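Local structure of high-affinity zinc uptake system protein znuA (Streptococcus suis, 3MFQ) at residues P7-V20 with L53-E67. The protein probably captures zinc or related divalent metal ions outside the cell and hands them to an ABC transporter for uptake, as a solute-binding protein of the TroA type. Sequence-based numbering, arbitrary orientation.
Sequences PRVAVTTSFLNDMV and LQKADLVLYHGLHFE
Val-9, Ala-10 and Val-11 pair in parallel with Leu-58, Val-59 and Leu-60, the strand axes approaching to 4.5 Å with their directions 24° apart. This makes 8-11 and 58-61 the two inner strands of a parallel sheet, flanked by strands 29-32 and 79-80, as in a Rossmann-like lobe. On one face the methyl of Ala-10 is a small bump in a hollow formed by Ala-56 CB, Val-59 CG2 and, more loosely, Leu-53 CD2; the closest approach is Ala-10 CB to Ala-56 CB, 3.6 Å. On the other face, Val-9 and Leu-58 lie side by side and point the same way, while Leu-60 CD1 rests against the pair of methyls Val-9 CG1 (4.2 Å) and Val-20 CG2 (4.1 Å), tying helix 14-24 to the sheet. Farther along, Leu-16 CD1 lies against the backbone at Leu-60 and Tyr-61. Near the start of strand 8-11, Arg-8 O accepts from both Asp-57 N and Leu-58 N, and Asp-57 OD2 takes Arg-8 N at 2.9 Å, from 38° out of the carboxylate plane. The guanidinium turns instead to Asp-31. Farther along the chain, Thr-12 OG1 donates to Glu-67 OE2 (2.8 Å), a placement set by chi1 of 48°. Glu-67 OE2 also accepts a weak bond from His-62 N, while Thr-13 CG2 meets Phe-66 CE2 at 3.6 Å. The side chain of Phe-66 is about 5 Å from the bound zinc ion, and its ring meets that of the zinc ligand His-41 edge-to-face. The buried carboxylate of Glu-67 thus links Thr-12 to the backbone at His-62, probably helping to position Phe-66, a second-shell residue beside the zinc site.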
loop_
_atom_site.group_PDB
_atom_site.type_symbol
_atom_site.label_atom_id
_atom_site.label_comp_id
_atom_site.label_asym_id
_atom_site.label_seq_id
_atom_site.Cartn_x
_atom_site.Cartn_y
_atom_site.Cartn_z
ATOM N N PRO A 7 -5.141 -5.401 -26.264
ATOM C CA PRO A 7 -6.149 -5.476 -25.203
ATOM C C PRO A 7 -6.033 -4.303 -24.238
ATOM O O PRO A 7 -4.927 -3.859 -23.927
ATOM C CB PRO A 7 -5.805 -6.784 -24.487
ATOM C CG PRO A 7 -5.122 -7.599 -25.507
ATOM C CD PRO A 7 -4.350 -6.638 -26.358
ATOM N N ARG A 8 -7.173 -3.805 -23.773
ATOM C CA ARG A 8 -7.198 -2.676 -22.854
ATOM C C ARG A 8 -7.578 -3.141 -21.453
ATOM O O ARG A 8 -8.665 -3.665 -21.226
ATOM C CB ARG A 8 -8.164 -1.597 -23.355
ATOM C CG ARG A 8 -8.137 -0.293 -22.563
ATOM C CD ARG A 8 -8.517 0.897 -23.429
ATOM N NE ARG A 8 -7.669 0.984 -24.614
ATOM C CZ ARG A 8 -6.435 1.480 -24.616
ATOM N NH1 ARG A 8 -5.898 1.934 -23.492
ATOM N NH2 ARG A 8 -5.735 1.519 -25.742
ATOM N N VAL A 9 -6.668 -2.934 -20.511
ATOM C CA VAL A 9 -6.879 -3.341 -19.128
ATOM C C VAL A 9 -6.842 -2.141 -18.194
ATOM O O VAL A 9 -5.776 -1.638 -17.891
ATOM C CB VAL A 9 -5.804 -4.358 -18.694
ATOM C CG1 VAL A 9 -5.985 -4.686 -17.264
ATOM C CG2 VAL A 9 -5.848 -5.576 -19.582
ATOM N N ALA A 10 -8.008 -1.736 -17.703
ATOM C CA ALA A 10 -8.130 -0.602 -16.805
ATOM C C ALA A 10 -7.572 -0.968 -15.431
ATOM O O ALA A 10 -7.730 -2.089 -14.949
ATOM C CB ALA A 10 -9.559 -0.174 -16.719
ATOM N N VAL A 11 -6.878 -0.023 -14.817
ATOM C CA VAL A 11 -6.141 -0.331 -13.613
ATOM C C VAL A 11 -6.266 0.820 -12.623
ATOM O O VAL A 11 -6.000 1.973 -12.953
ATOM C CB VAL A 11 -4.659 -0.676 -13.934
ATOM C CG1 VAL A 11 -4.547 -1.505 -15.227
ATOM C CG2 VAL A 11 -3.816 0.588 -14.024
ATOM N N THR A 12 -6.705 0.495 -11.413
ATOM C CA THR A 12 -7.065 1.513 -10.434
ATOM C C THR A 12 -5.864 2.291 -9.909
ATOM O O THR A 12 -5.818 3.514 -10.014
ATOM C CB THR A 12 -7.860 0.916 -9.251
ATOM O OG1 THR A 12 -7.195 -0.258 -8.767
ATOM C CG2 THR A 12 -9.263 0.540 -9.698
ATOM N N THR A 13 -4.888 1.583 -9.355
ATOM C CA THR A 13 -3.763 2.244 -8.709
ATOM C C THR A 13 -2.441 1.971 -9.405
ATOM O O THR A 13 -2.319 1.032 -10.191
ATOM C CB THR A 13 -3.624 1.800 -7.254
ATOM O OG1 THR A 13 -2.954 0.535 -7.211
ATOM C CG2 THR A 13 -4.993 1.678 -6.604
ATOM N N SER A 14 -1.448 2.796 -9.095
ATOM C CA SER A 14 -0.112 2.634 -9.644
ATOM C C SER A 14 0.464 1.271 -9.285
ATOM O O SER A 14 1.341 0.759 -9.980
ATOM C CB SER A 14 0.805 3.738 -9.124
ATOM O OG SER A 14 0.778 3.782 -7.709
ATOM N N PHE A 15 -0.023 0.690 -8.193
ATOM C CA PHE A 15 0.407 -0.644 -7.797
ATOM C C PHE A 15 0.150 -1.603 -8.932
ATOM O O PHE A 15 1.058 -2.256 -9.438
ATOM C CB PHE A 15 -0.374 -1.130 -6.582
ATOM C CG PHE A 15 -0.055 -0.399 -5.330
ATOM C CD1 PHE A 15 1.080 -0.707 -4.608
ATOM C CD2 PHE A 15 -0.893 0.597 -4.866
ATOM C CE1 PHE A 15 1.377 -0.032 -3.450
ATOM C CE2 PHE A 15 -0.603 1.276 -3.709
ATOM C CZ PHE A 15 0.534 0.963 -2.999
ATOM N N LEU A 16 -1.112 -1.687 -9.318
ATOM C CA LEU A 16 -1.513 -2.597 -10.366
ATOM C C LEU A 16 -0.810 -2.208 -11.660
ATOM O O LEU A 16 -0.279 -3.072 -12.362
ATOM C CB LEU A 16 -3.035 -2.599 -10.499
ATOM C CG LEU A 16 -3.703 -2.803 -9.133
ATOM C CD1 LEU A 16 -5.209 -2.944 -9.259
ATOM C CD2 LEU A 16 -3.107 -4.008 -8.414
ATOM N N ASN A 17 -0.772 -0.906 -11.949
ATOM C CA ASN A 17 -0.055 -0.402 -13.122
ATOM C C ASN A 17 1.327 -1.033 -13.294
ATOM O O ASN A 17 1.725 -1.379 -14.404
ATOM C CB ASN A 17 0.084 1.122 -13.077
ATOM C CG ASN A 17 0.601 1.694 -14.387
ATOM O OD1 ASN A 17 0.025 1.448 -15.447
ATOM N ND2 ASN A 17 1.690 2.455 -14.323
ATOM N N ASP A 18 2.056 -1.173 -12.193
ATOM C CA ASP A 18 3.367 -1.807 -12.217
ATOM C C ASP A 18 3.240 -3.310 -12.440
ATOM O O ASP A 18 3.851 -3.871 -13.348
ATOM C CB ASP A 18 4.104 -1.543 -10.905
ATOM C CG ASP A 18 5.447 -2.245 -10.839
ATOM O OD1 ASP A 18 6.136 -2.317 -11.878
ATOM O OD2 ASP A 18 5.816 -2.718 -9.743
ATOM N N MET A 19 2.441 -3.953 -11.595
ATOM C CA MET A 19 2.236 -5.392 -11.665
ATOM C C MET A 19 2.009 -5.868 -13.098
ATOM O O MET A 19 2.765 -6.689 -13.613
ATOM C CB MET A 19 1.060 -5.801 -10.770
ATOM C CG MET A 19 0.823 -7.306 -10.681
ATOM S SD MET A 19 -0.424 -7.757 -9.455
ATOM C CE MET A 19 -1.818 -6.798 -10.024
ATOM N N VAL A 20 0.969 -5.345 -13.742
ATOM C CA VAL A 20 0.620 -5.764 -15.096
ATOM C C VAL A 20 1.790 -5.625 -16.059
ATOM O O VAL A 20 2.066 -6.529 -16.844
ATOM C CB VAL A 20 -0.578 -4.977 -15.646
ATOM C CG1 VAL A 20 -0.848 -5.368 -17.089
ATOM C CG2 VAL A 20 -1.801 -5.234 -14.798
ATOM N N LEU A 53 -13.528 2.201 -17.481
ATOM C CA LEU A 53 -13.946 0.886 -17.013
ATOM C C LEU A 53 -14.789 0.191 -18.067
ATOM O O LEU A 53 -14.650 -1.008 -18.301
ATOM C CB LEU A 53 -14.756 1.015 -15.724
ATOM C CG LEU A 53 -14.050 1.645 -14.528
ATOM C CD1 LEU A 53 -15.006 1.761 -13.356
ATOM C CD2 LEU A 53 -12.830 0.828 -14.146
ATOM N N GLN A 54 -15.667 0.962 -18.695
ATOM C CA GLN A 54 -16.599 0.438 -19.683
ATOM C C GLN A 54 -15.877 0.014 -20.959
ATOM O O GLN A 54 -16.160 -1.044 -21.520
ATOM C CB GLN A 54 -17.662 1.494 -19.997
ATOM C CG GLN A 54 -19.062 0.942 -20.205
ATOM C CD GLN A 54 -19.295 0.441 -21.618
ATOM O OE1 GLN A 54 -20.143 -0.420 -21.852
ATOM N NE2 GLN A 54 -18.543 0.983 -22.570
ATOM N N LYS A 55 -14.939 0.843 -21.407
ATOM C CA LYS A 55 -14.187 0.578 -22.631
ATOM C C LYS A 55 -13.162 -0.532 -22.434
ATOM O O LYS A 55 -12.615 -1.061 -23.400
ATOM C CB LYS A 55 -13.468 1.845 -23.102
ATOM C CG LYS A 55 -14.382 3.013 -23.449
ATOM C CD LYS A 55 -13.565 4.239 -23.841
ATOM C CE LYS A 55 -14.455 5.407 -24.239
ATOM N NZ LYS A 55 -13.659 6.629 -24.548
ATOM N N ALA A 56 -12.903 -0.875 -21.177
ATOM C CA ALA A 56 -11.867 -1.846 -20.846
ATOM C C ALA A 56 -12.265 -3.280 -21.188
ATOM O O ALA A 56 -13.416 -3.679 -21.010
ATOM C CB ALA A 56 -11.490 -1.732 -19.374
ATOM N N ASP A 57 -11.300 -4.047 -21.681
ATOM C CA ASP A 57 -11.496 -5.467 -21.933
ATOM C C ASP A 57 -11.337 -6.227 -20.623
ATOM O O ASP A 57 -11.925 -7.292 -20.429
ATOM C CB ASP A 57 -10.477 -5.975 -22.955
ATOM C CG ASP A 57 -10.580 -5.259 -24.290
ATOM O OD1 ASP A 57 -11.709 -4.934 -24.715
ATOM O OD2 ASP A 57 -9.526 -5.026 -24.920
ATOM N N LEU A 58 -10.532 -5.663 -19.730
ATOM C CA LEU A 58 -10.284 -6.245 -18.417
ATOM C C LEU A 58 -10.065 -5.130 -17.406
ATOM O O LEU A 58 -9.323 -4.188 -17.667
ATOM C CB LEU A 58 -9.051 -7.155 -18.455
ATOM C CG LEU A 58 -8.523 -7.678 -17.117
ATOM C CD1 LEU A 58 -9.547 -8.585 -16.456
ATOM C CD2 LEU A 58 -7.200 -8.408 -17.296
ATOM N N VAL A 59 -10.716 -5.235 -16.255
ATOM C CA VAL A 59 -10.527 -4.257 -15.192
ATOM C C VAL A 59 -9.959 -4.930 -13.945
ATOM O O VAL A 59 -10.514 -5.913 -13.461
ATOM C CB VAL A 59 -11.845 -3.532 -14.844
ATOM C CG1 VAL A 59 -11.657 -2.627 -13.633
ATOM C CG2 VAL A 59 -12.345 -2.733 -16.039
ATOM N N LEU A 60 -8.849 -4.403 -13.434
ATOM C CA LEU A 60 -8.207 -4.972 -12.250
ATOM C C LEU A 60 -8.134 -3.969 -11.103
ATOM O O LEU A 60 -7.788 -2.803 -11.307
ATOM C CB LEU A 60 -6.805 -5.481 -12.587
ATOM C CG LEU A 60 -6.722 -6.794 -13.366
ATOM C CD1 LEU A 60 -5.300 -7.051 -13.833
ATOM C CD2 LEU A 60 -7.230 -7.949 -12.517
ATOM N N TYR A 61 -8.463 -4.429 -9.898
ATOM C CA TYR A 61 -8.418 -3.577 -8.714
ATOM C C TYR A 61 -8.071 -4.371 -7.457
ATOM O O TYR A 61 -8.101 -5.602 -7.459
ATOM C CB TYR A 61 -9.744 -2.835 -8.528
ATOM C CG TYR A 61 -10.910 -3.726 -8.160
ATOM C CD1 TYR A 61 -11.444 -4.621 -9.078
ATOM C CD2 TYR A 61 -11.485 -3.663 -6.898
ATOM C CE1 TYR A 61 -12.513 -5.433 -8.745
ATOM C CE2 TYR A 61 -12.554 -4.472 -6.557
ATOM C CZ TYR A 61 -13.064 -5.355 -7.483
ATOM O OH TYR A 61 -14.128 -6.160 -7.144
ATOM N N HIS A 62 -7.741 -3.654 -6.387
ATOM C CA HIS A 62 -7.368 -4.274 -5.121
ATOM C C HIS A 62 -8.549 -4.982 -4.475
ATOM O O HIS A 62 -8.533 -6.197 -4.282
ATOM C CB HIS A 62 -6.830 -3.218 -4.154
ATOM C CG HIS A 62 -5.555 -2.577 -4.600
ATOM N ND1 HIS A 62 -5.416 -1.975 -5.833
ATOM C CD2 HIS A 62 -4.364 -2.427 -3.973
ATOM C CE1 HIS A 62 -4.191 -1.494 -5.949
ATOM N NE2 HIS A 62 -3.534 -1.754 -4.834
ATOM N N GLY A 63 -9.576 -4.211 -4.139
ATOM C CA GLY A 63 -10.710 -4.732 -3.401
ATOM C C GLY A 63 -10.620 -4.316 -1.947
ATOM O O GLY A 63 -9.937 -3.346 -1.617
ATOM N N LEU A 64 -11.308 -5.048 -1.076
ATOM C CA LEU A 64 -11.285 -4.762 0.355
ATOM C C LEU A 64 -11.663 -3.310 0.634
ATOM O O LEU A 64 -11.245 -2.732 1.637
ATOM C CB LEU A 64 -9.904 -5.064 0.939
ATOM C CG LEU A 64 -9.290 -6.411 0.559
ATOM C CD1 LEU A 64 -7.991 -6.635 1.315
ATOM C CD2 LEU A 64 -10.269 -7.545 0.823
ATOM N N HIS A 65 -12.453 -2.727 -0.263
ATOM C CA HIS A 65 -12.907 -1.349 -0.111
ATOM C C HIS A 65 -11.747 -0.358 -0.127
ATOM O O HIS A 65 -11.881 0.773 0.341
ATOM C CB HIS A 65 -13.715 -1.184 1.180
ATOM C CG HIS A 65 -14.998 -1.955 1.201
ATOM N ND1 HIS A 65 -15.211 -3.071 0.413
ATOM C CD2 HIS A 65 -16.129 -1.784 1.918
ATOM C CE1 HIS A 65 -16.419 -3.542 0.645
ATOM N NE2 HIS A 65 -17.002 -2.783 1.556
ATOM N N PHE A 66 -10.608 -0.782 -0.664
ATOM C CA PHE A 66 -9.453 0.102 -0.772
ATOM C C PHE A 66 -9.814 1.353 -1.570
ATOM O O PHE A 66 -9.631 2.477 -1.100
ATOM C CB PHE A 66 -8.263 -0.627 -1.403
ATOM C CG PHE A 66 -7.073 0.257 -1.663
ATOM C CD1 PHE A 66 -6.699 1.230 -0.748
ATOM C CD2 PHE A 66 -6.324 0.108 -2.818
ATOM C CE1 PHE A 66 -5.602 2.044 -0.986
ATOM C CE2 PHE A 66 -5.227 0.917 -3.061
ATOM C CZ PHE A 66 -4.866 1.885 -2.143
ATOM N N GLU A 67 -10.337 1.148 -2.775
ATOM C CA GLU A 67 -10.799 2.251 -3.604
ATOM C C GLU A 67 -11.874 3.055 -2.878
ATOM O O GLU A 67 -12.106 4.216 -3.194
ATOM C CB GLU A 67 -11.313 1.742 -4.950
ATOM C CG GLU A 67 -10.211 1.332 -5.921
ATOM C CD GLU A 67 -9.721 -0.086 -5.701
ATOM O OE1 GLU A 67 -10.160 -0.722 -4.723
ATOM O OE2 GLU A 67 -8.902 -0.567 -6.511
#